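Side-chain contact in ADP/ATP-dependent NAD(P)H-hydrate dehydratase (Bacillus subtilis, PDB 3RPZ), which catalyses the nucleotide-dependent dehydration of hydrated NAD(P)H, a lyase reaction that probably returns the damaged cofactor to its usable form: residues Phe197-Cys202 against Asp234-Val239. Sequence-based numbering, arbitrary orientation.
Sequences FPDGDC and DPKHAV
K236 reaches from the first turn of helix 235-256 across to the hairpin segment 197-202, passing over the ring of F197 and ending between the carboxylates of D199 and D201. Starting at the front of the helix, D234 is the N-cap: its OD1 accepts from K236 N at 2.9 Å, the N-H coming down on the carboxylate from outside its plane, which ties down the backbone of the very residue that does the bridging. P235 follows in the first turn and packs on L229 of helix 217-231. Then comes K236, with CG anti to its own carbonyl carbon (chi1 -66°) and the chain extended from CG onward, a straight rod aimed at the loop. Its CG lies 3.5 Å from F197 CE1, and CD sits over the middle of the same face, 4.1 Å from the ring centroid, a CH-pi contact. Beyond the ring, NZ gives two charged hydrogen bonds: one of 2.6 Å to D199 OD2, taken on the syn lone pair, the other of 2.8 Å to D201 OD2, with NZ standing 53° off the plane of that carboxylate. D199 is held by its other oxygen as well, OD1 accepting from D201 N at 3.0 Å in an Asx turn, which fixes the D199 carboxylate against the backbone of D201. Cut back to an alanine, K236 would probably leave the two nearby carboxylates without the cation they share and strip the CG and CD methylenes from over the F197 ring. Further along, A238 and V239 turn to the interior, V239 onto I195 and V187 of the sheet. What results is a salt-bridge network clasping a capped helix start to a beta-hairpin loop, one acid in its type I turn (F197 to G200) and the other just after it, between strands 194-196 and 202-204 at one edge of the mixed sheet.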
loop_
_atom_site.group_PDB
_atom_site.type_symbol
_atom_site.label_atom_id
_atom_site.label_comp_id
_atom_site.label_asym_id
_atom_site.label_seq_id
_atom_site.Cartn_x
_atom_site.Cartn_y
_atom_site.Cartn_z
ATOM N N PHE A 197 0.167 15.007 35.733
ATOM C CA PHE A 197 1.304 14.265 36.254
ATOM C C PHE A 197 1.086 13.987 37.747
ATOM O O PHE A 197 0.455 14.784 38.434
ATOM C CB PHE A 197 2.603 15.047 36.003
ATOM C CG PHE A 197 2.951 15.156 34.557
ATOM C CD1 PHE A 197 3.536 14.111 33.900
ATOM C CD2 PHE A 197 2.595 16.262 33.838
ATOM C CE1 PHE A 197 3.789 14.186 32.547
ATOM C CE2 PHE A 197 2.850 16.332 32.489
ATOM C CZ PHE A 197 3.456 15.319 31.841
ATOM N N PRO A 198 1.637 12.862 38.216
ATOM C CA PRO A 198 1.345 12.468 39.593
ATOM C C PRO A 198 2.056 13.338 40.604
ATOM O O PRO A 198 1.747 13.267 41.812
ATOM C CB PRO A 198 1.797 11.033 39.638
ATOM C CG PRO A 198 2.787 10.868 38.496
ATOM C CD PRO A 198 2.339 11.820 37.438
ATOM N N ASP A 199 3.008 14.194 40.180
ATOM C CA ASP A 199 3.637 15.159 41.045
ATOM C C ASP A 199 2.886 16.486 41.141
ATOM O O ASP A 199 3.332 17.412 41.857
ATOM C CB ASP A 199 5.098 15.425 40.611
ATOM C CG ASP A 199 5.208 16.077 39.227
ATOM O OD1 ASP A 199 4.228 16.549 38.636
ATOM O OD2 ASP A 199 6.361 16.134 38.760
ATOM N N GLY A 200 1.707 16.557 40.536
ATOM C CA GLY A 200 0.860 17.711 40.546
ATOM C C GLY A 200 0.921 18.674 39.369
ATOM O O GLY A 200 0.056 19.554 39.215
ATOM N N ASP A 201 1.938 18.516 38.527
ATOM C CA ASP A 201 2.012 19.347 37.327
ATOM C C ASP A 201 0.827 18.971 36.450
ATOM O O ASP A 201 0.429 17.811 36.395
ATOM C CB ASP A 201 3.305 19.109 36.559
ATOM C CG ASP A 201 4.514 19.770 37.145
ATOM O OD1 ASP A 201 4.402 20.406 38.197
ATOM O OD2 ASP A 201 5.582 19.567 36.476
ATOM N N CYS A 202 0.243 19.936 35.754
ATOM C CA CYS A 202 -0.839 19.654 34.841
ATOM C C CYS A 202 -0.859 20.695 33.742
ATOM O O CYS A 202 -0.571 21.882 33.970
ATOM C CB CYS A 202 -2.124 19.641 35.606
ATOM S SG CYS A 202 -3.588 19.041 34.792
ATOM N N ASP A 234 13.459 13.786 28.956
ATOM C CA ASP A 234 12.457 13.962 29.996
ATOM C C ASP A 234 11.140 13.333 29.520
ATOM O O ASP A 234 10.561 13.792 28.546
ATOM C CB ASP A 234 12.259 15.436 30.300
ATOM C CG ASP A 234 11.366 15.675 31.487
ATOM O OD1 ASP A 234 10.584 14.803 31.881
ATOM O OD2 ASP A 234 11.570 16.746 32.157
ATOM N N PRO A 235 10.668 12.274 30.176
ATOM C CA PRO A 235 9.437 11.623 29.707
ATOM C C PRO A 235 8.219 12.537 29.781
ATOM O O PRO A 235 7.256 12.306 29.035
ATOM C CB PRO A 235 9.263 10.431 30.622
ATOM C CG PRO A 235 10.102 10.771 31.795
ATOM C CD PRO A 235 11.243 11.596 31.355
ATOM N N LYS A 236 8.229 13.541 30.647
ATOM C CA LYS A 236 7.122 14.498 30.687
ATOM C C LYS A 236 6.975 15.231 29.347
ATOM O O LYS A 236 5.889 15.427 28.832
ATOM C CB LYS A 236 7.252 15.529 31.815
ATOM C CG LYS A 236 7.146 14.932 33.179
ATOM C CD LYS A 236 7.104 16.145 34.162
ATOM C CE LYS A 236 6.714 15.766 35.516
ATOM N NZ LYS A 236 6.848 17.018 36.350
ATOM N N HIS A 237 8.114 15.663 28.814
ATOM C CA HIS A 237 8.126 16.364 27.539
ATOM C C HIS A 237 7.706 15.481 26.413
ATOM O O HIS A 237 7.049 15.911 25.471
ATOM C CB HIS A 237 9.519 16.926 27.259
ATOM C CG HIS A 237 9.959 17.926 28.257
ATOM N ND1 HIS A 237 11.282 18.295 28.383
ATOM C CD2 HIS A 237 9.262 18.626 29.170
ATOM C CE1 HIS A 237 11.368 19.180 29.370
ATOM N NE2 HIS A 237 10.163 19.423 29.852
ATOM N N ALA A 238 8.112 14.206 26.472
ATOM C CA ALA A 238 7.696 13.260 25.463
ATOM C C ALA A 238 6.170 13.158 25.370
ATOM O O ALA A 238 5.592 13.212 24.285
ATOM C CB ALA A 238 8.252 11.862 25.759
ATOM N N VAL A 239 5.490 13.029 26.519
ATOM C CA VAL A 239 4.033 12.925 26.558
ATOM C C VAL A 239 3.400 14.209 26.025
ATOM O O VAL A 239 2.528 14.200 25.158
ATOM C CB VAL A 239 3.539 12.611 27.974
ATOM C CG1 VAL A 239 1.997 12.619 28.004
ATOM C CG2 VAL A 239 4.062 11.257 28.445
#